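Beta-L-arabinobiosidase (Bacteroides thetaiotaomicron, PDB 5MQR) probably hydrolyses glycosidic linkages in plant pectin as a multidomain gut bacterial enzyme, with likely arabinobiosidase and sialidase-like activities. Local coordinates at residues I822-S834 and M845-K857. Sequence-based numbering, arbitrary orientation.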
loop_
_atom_site.group_PDB
_atom_site.type_symbol
_atom_site.label_atom_id
_atom_site.label_comp_id
_atom_site.label_asym_id
_atom_site.label_seq_id
_atom_site.Cartn_x
_atom_site.Cartn_y
_atom_site.Cartn_z
ATOM N N ILE A 822 -4.976 -22.799 -38.570
ATOM C CA ILE A 822 -3.709 -23.544 -38.651
ATOM C C ILE A 822 -2.591 -22.700 -39.272
ATOM O O ILE A 822 -1.447 -22.807 -38.857
ATOM C CB ILE A 822 -3.848 -24.928 -39.340
ATOM C CG1 ILE A 822 -2.497 -25.657 -39.334
ATOM C CG2 ILE A 822 -4.347 -24.798 -40.767
ATOM C CD1 ILE A 822 -2.575 -27.160 -39.528
ATOM N N ASN A 823 -2.923 -21.835 -40.226
ATOM C CA ASN A 823 -1.916 -20.935 -40.811
ATOM C C ASN A 823 -1.322 -19.927 -39.814
ATOM O O ASN A 823 -0.116 -19.708 -39.831
ATOM C CB ASN A 823 -2.442 -20.240 -42.063
ATOM C CG ASN A 823 -2.532 -21.195 -43.232
ATOM O OD1 ASN A 823 -1.495 -21.596 -43.777
ATOM N ND2 ASN A 823 -3.761 -21.623 -43.588
ATOM N N SER A 824 -2.148 -19.339 -38.954
ATOM C CA SER A 824 -1.650 -18.418 -37.956
ATOM C C SER A 824 -0.864 -19.183 -36.892
ATOM O O SER A 824 0.152 -18.701 -36.401
ATOM C CB SER A 824 -2.808 -17.664 -37.303
ATOM O OG SER A 824 -3.484 -16.854 -38.237
ATOM N N TYR A 825 -1.369 -20.363 -36.526
ATOM C CA TYR A 825 -0.719 -21.180 -35.523
ATOM C C TYR A 825 0.708 -21.537 -35.972
ATOM O O TYR A 825 1.654 -21.471 -35.186
ATOM C CB TYR A 825 -1.470 -22.495 -35.248
ATOM C CG TYR A 825 -2.897 -22.446 -34.742
ATOM C CD1 TYR A 825 -3.476 -21.287 -34.216
ATOM C CD2 TYR A 825 -3.652 -23.601 -34.748
ATOM C CE1 TYR A 825 -4.782 -21.284 -33.756
ATOM C CE2 TYR A 825 -4.949 -23.618 -34.280
ATOM C CZ TYR A 825 -5.521 -22.460 -33.800
ATOM O OH TYR A 825 -6.821 -22.524 -33.352
HETATM N N MSE A 826 0.847 -21.919 -37.230
HETATM C CA MSE A 826 2.144 -22.333 -37.760
HETATM C C MSE A 826 3.017 -21.119 -37.897
HETATM O O MSE A 826 4.210 -21.202 -37.575
HETATM C CB MSE A 826 2.012 -23.127 -39.042
HETATM C CG MSE A 826 1.256 -24.447 -38.796
HETATM SE SE MSE A 826 2.152 -25.659 -37.543
HETATM C CE MSE A 826 3.685 -26.199 -38.640
ATOM N N TYR A 827 2.444 -19.980 -38.313
ATOM C CA TYR A 827 3.184 -18.712 -38.259
ATOM C C TYR A 827 3.773 -18.495 -36.856
ATOM O O TYR A 827 4.982 -18.270 -36.701
ATOM C CB TYR A 827 2.311 -17.507 -38.644
ATOM C CG TYR A 827 3.000 -16.211 -38.348
ATOM C CD1 TYR A 827 3.981 -15.710 -39.201
ATOM C CD2 TYR A 827 2.717 -15.500 -37.185
ATOM C CE1 TYR A 827 4.651 -14.522 -38.919
ATOM C CE2 TYR A 827 3.378 -14.312 -36.898
ATOM C CZ TYR A 827 4.340 -13.827 -37.761
ATOM O OH TYR A 827 4.983 -12.657 -37.456
ATOM N N GLY A 828 2.900 -18.554 -35.851
ATOM C CA GLY A 828 3.277 -18.409 -34.450
ATOM C C GLY A 828 4.348 -19.386 -33.990
ATOM O O GLY A 828 5.295 -18.986 -33.296
ATOM N N ASN A 829 4.214 -20.655 -34.389
ATOM C CA ASN A 829 5.184 -21.692 -33.991
ATOM C C ASN A 829 6.534 -21.450 -34.625
ATOM O O ASN A 829 7.568 -21.553 -33.964
ATOM C CB ASN A 829 4.713 -23.092 -34.370
ATOM C CG ASN A 829 3.506 -23.542 -33.589
ATOM O OD1 ASN A 829 3.297 -23.144 -32.441
ATOM N ND2 ASN A 829 2.704 -24.398 -34.210
ATOM N N ALA A 830 6.499 -21.108 -35.904
ATOM C CA ALA A 830 7.699 -20.732 -36.652
ATOM C C ALA A 830 8.389 -19.534 -36.017
ATOM O O ALA A 830 9.585 -19.573 -35.776
ATOM C CB ALA A 830 7.356 -20.447 -38.104
ATOM N N LYS A 831 7.632 -18.488 -35.715
ATOM C CA LYS A 831 8.212 -17.287 -35.125
ATOM C C LYS A 831 8.853 -17.628 -33.777
ATOM O O LYS A 831 9.954 -17.180 -33.480
ATOM C CB LYS A 831 7.152 -16.206 -34.909
ATOM C CG LYS A 831 7.656 -14.788 -35.131
ATOM C CD LYS A 831 7.084 -13.750 -34.173
ATOM C CE LYS A 831 5.560 -13.795 -34.007
ATOM N NZ LYS A 831 5.186 -12.878 -32.885
ATOM N N ALA A 832 8.156 -18.436 -32.981
ATOM C CA ALA A 832 8.619 -18.813 -31.649
ATOM C C ALA A 832 9.864 -19.684 -31.729
ATOM O O ALA A 832 10.787 -19.499 -30.946
ATOM C CB ALA A 832 7.519 -19.520 -30.872
ATOM N N LEU A 833 9.889 -20.621 -32.672
ATOM C CA LEU A 833 11.056 -21.469 -32.845
ATOM C C LEU A 833 12.265 -20.679 -33.349
ATOM O O LEU A 833 13.372 -21.010 -32.988
ATOM C CB LEU A 833 10.752 -22.671 -33.761
ATOM C CG LEU A 833 10.053 -23.838 -33.047
ATOM C CD1 LEU A 833 9.343 -24.739 -34.035
ATOM C CD2 LEU A 833 11.047 -24.658 -32.236
ATOM N N SER A 834 12.054 -19.638 -34.157
ATOM C CA SER A 834 13.139 -18.752 -34.567
ATOM C C SER A 834 13.786 -18.078 -33.368
ATOM O O SER A 834 15.008 -18.124 -33.198
ATOM C CB SER A 834 12.653 -17.681 -35.543
ATOM O OG SER A 834 13.749 -16.919 -36.022
HETATM N N MSE A 845 19.104 -22.259 -37.119
HETATM C CA MSE A 845 17.721 -22.553 -36.755
HETATM C C MSE A 845 16.905 -21.278 -36.734
HETATM O O MSE A 845 15.759 -21.273 -37.165
HETATM C CB MSE A 845 17.684 -23.248 -35.393
HETATM C CG MSE A 845 16.283 -23.475 -34.837
HETATM SE SE MSE A 845 16.395 -24.340 -33.051
HETATM C CE MSE A 845 14.568 -23.768 -32.621
ATOM N N ALA A 846 17.486 -20.194 -36.225
ATOM C CA ALA A 846 16.811 -18.912 -36.227
ATOM C C ALA A 846 16.374 -18.526 -37.632
ATOM O O ALA A 846 15.244 -18.127 -37.820
ATOM C CB ALA A 846 17.691 -17.832 -35.642
HETATM N N MSE A 847 17.257 -18.678 -38.609
HETATM C CA MSE A 847 16.930 -18.323 -39.989
HETATM C C MSE A 847 15.953 -19.292 -40.611
HETATM O O MSE A 847 14.981 -18.858 -41.195
HETATM C CB MSE A 847 18.189 -18.249 -40.850
HETATM C CG MSE A 847 17.945 -17.784 -42.294
HETATM SE SE MSE A 847 16.956 -16.072 -42.279
HETATM C CE MSE A 847 18.166 -14.941 -41.230
ATOM N N ARG A 848 16.201 -20.601 -40.504
ATOM C CA ARG A 848 15.268 -21.623 -41.043
ATOM C C ARG A 848 13.804 -21.367 -40.637
ATOM O O ARG A 848 12.899 -21.429 -41.480
ATOM C CB ARG A 848 15.658 -23.047 -40.625
ATOM C CG ARG A 848 16.687 -23.708 -41.518
ATOM C CD ARG A 848 17.038 -25.112 -41.044
ATOM N NE ARG A 848 17.973 -25.108 -39.919
ATOM C CZ ARG A 848 19.294 -24.894 -40.005
ATOM N NH1 ARG A 848 19.888 -24.635 -41.167
ATOM N NH2 ARG A 848 20.029 -24.923 -38.898
ATOM N N TYR A 849 13.580 -21.062 -39.371
ATOM C CA TYR A 849 12.224 -20.851 -38.884
ATOM C C TYR A 849 11.720 -19.423 -39.081
ATOM O O TYR A 849 10.523 -19.237 -39.227
ATOM C CB TYR A 849 12.080 -21.310 -37.425
ATOM C CG TYR A 849 12.001 -22.807 -37.327
ATOM C CD1 TYR A 849 10.790 -23.461 -37.496
ATOM C CD2 TYR A 849 13.137 -23.575 -37.111
ATOM C CE1 TYR A 849 10.701 -24.849 -37.427
ATOM C CE2 TYR A 849 13.074 -24.965 -37.053
ATOM C CZ TYR A 849 11.853 -25.600 -37.207
ATOM O OH TYR A 849 11.779 -26.970 -37.145
ATOM N N GLY A 850 12.612 -18.434 -39.080
ATOM C CA GLY A 850 12.266 -17.057 -39.413
ATOM C C GLY A 850 11.807 -16.933 -40.861
ATOM O O GLY A 850 10.874 -16.204 -41.146
HETATM N N MSE A 851 12.453 -17.660 -41.772
HETATM C CA MSE A 851 12.008 -17.754 -43.166
HETATM C C MSE A 851 10.642 -18.362 -43.297
HETATM O O MSE A 851 9.867 -17.919 -44.141
HETATM C CB MSE A 851 12.885 -18.670 -44.001
HETATM C CG MSE A 851 14.238 -18.065 -44.311
HETATM SE SE MSE A 851 14.117 -16.502 -45.500
HETATM C CE MSE A 851 13.071 -17.217 -47.018
ATOM N N ARG A 852 10.357 -19.402 -42.507
ATOM C CA ARG A 852 9.026 -20.033 -42.515
ATOM C C ARG A 852 7.946 -19.070 -42.037
ATOM O O ARG A 852 6.841 -19.048 -42.582
ATOM C CB ARG A 852 8.985 -21.294 -41.662
ATOM C CG ARG A 852 9.721 -22.463 -42.273
ATOM C CD ARG A 852 9.877 -23.500 -41.195
ATOM N NE ARG A 852 10.194 -24.819 -41.706
ATOM C CZ ARG A 852 11.334 -25.487 -41.522
ATOM N NH1 ARG A 852 12.373 -24.979 -40.845
ATOM N NH2 ARG A 852 11.442 -26.704 -42.049
ATOM N N ALA A 853 8.296 -18.276 -41.031
ATOM C CA ALA A 853 7.415 -17.237 -40.509
ATOM C C ALA A 853 7.150 -16.150 -41.558
ATOM O O ALA A 853 6.005 -15.876 -41.835
ATOM C CB ALA A 853 7.962 -16.645 -39.214
ATOM N N ASP A 854 8.176 -15.567 -42.167
ATOM C CA ASP A 854 7.939 -14.568 -43.222
ATOM C C ASP A 854 7.075 -15.156 -44.350
ATOM O O ASP A 854 6.166 -14.480 -44.845
ATOM C CB ASP A 854 9.235 -14.036 -43.849
ATOM C CG ASP A 854 10.142 -13.333 -42.853
ATOM O OD1 ASP A 854 9.650 -12.854 -41.816
ATOM O OD2 ASP A 854 11.374 -13.274 -43.117
ATOM N N THR A 855 7.374 -16.395 -44.753
ATOM C CA THR A 855 6.632 -17.082 -45.821
ATOM C C THR A 855 5.154 -17.134 -45.475
ATOM O O THR A 855 4.340 -16.718 -46.278
ATOM C CB THR A 855 7.161 -18.514 -46.073
ATOM O OG1 THR A 855 8.536 -18.452 -46.458
ATOM C CG2 THR A 855 6.373 -19.230 -47.181
ATOM N N LEU A 856 4.824 -17.590 -44.265
ATOM C CA LEU A 856 3.427 -17.780 -43.849
ATOM C C LEU A 856 2.695 -16.473 -43.612
ATOM O O LEU A 856 1.525 -16.349 -43.929
ATOM C CB LEU A 856 3.337 -18.642 -42.595
ATOM C CG LEU A 856 3.712 -20.109 -42.794
ATOM C CD1 LEU A 856 3.909 -20.812 -41.459
ATOM C CD2 LEU A 856 2.660 -20.832 -43.623
ATOM N N LYS A 857 3.380 -15.505 -43.026
ATOM C CA LYS A 857 2.823 -14.164 -42.900
ATOM C C LYS A 857 2.367 -13.630 -44.274
ATOM O O LYS A 857 1.229 -13.165 -44.421
ATOM C CB LYS A 857 3.852 -13.225 -42.288
ATOM C CG LYS A 857 3.437 -11.777 -42.297
ATOM C CD LYS A 857 4.320 -10.950 -41.399
ATOM C CE LYS A 857 4.024 -9.490 -41.650
ATOM N NZ LYS A 857 4.990 -8.690 -40.889
#
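Ser834 OG donates a hydrogen bond to Ala846 O at 2.6 Å, the one polar link bridging segments 822-834 and 845-857. The hydroxyl, set anti to its own nitrogen, meets the acceptor at a C=O...O angle of 125°, tilted from the carbonyl plane. Because Gly850 N also donates to Ala846 O, this carbonyl serves both its own helix and the neighbouring one. Without the hydroxyl, as with an alanine here, Ala846 O would probably keep only its helical donor Gly850 N, and the hydrogen-bonded tie between the helices would be lost.

An aromatic contact adjoins this bond. Leu833 CB lies over one face of the Tyr849 ring, 4.0 Å from its centroid and 22° off the normal, a CH-pi contact, while Leu833 CD1 lies 3.7 Å from Tyr849 CE1. Arg852 NH1 covers the opposite face, and its NE pairs with Glu786. Towards the 822 and 857 ends, Tyr827 presents its ring edge to Ala853 O, with CD1 at 3.3 Å.

Apolar packing is central at Ala830 CB, which meets Ala853 CB at 4.0 Å; nearer the 822 and 857 ends, Leu856 CD1 tucks against Met826 CB at 3.8 Å.

The axes approach to 7.5 Å at 155°, an antiparallel helical hairpin of helices 820-839 and 843-864 within the MGH1-like domain. Helix 768-788 packs alongside, its Tyr782 touching Met826, Ala830 and, edge-to-face, Tyr849.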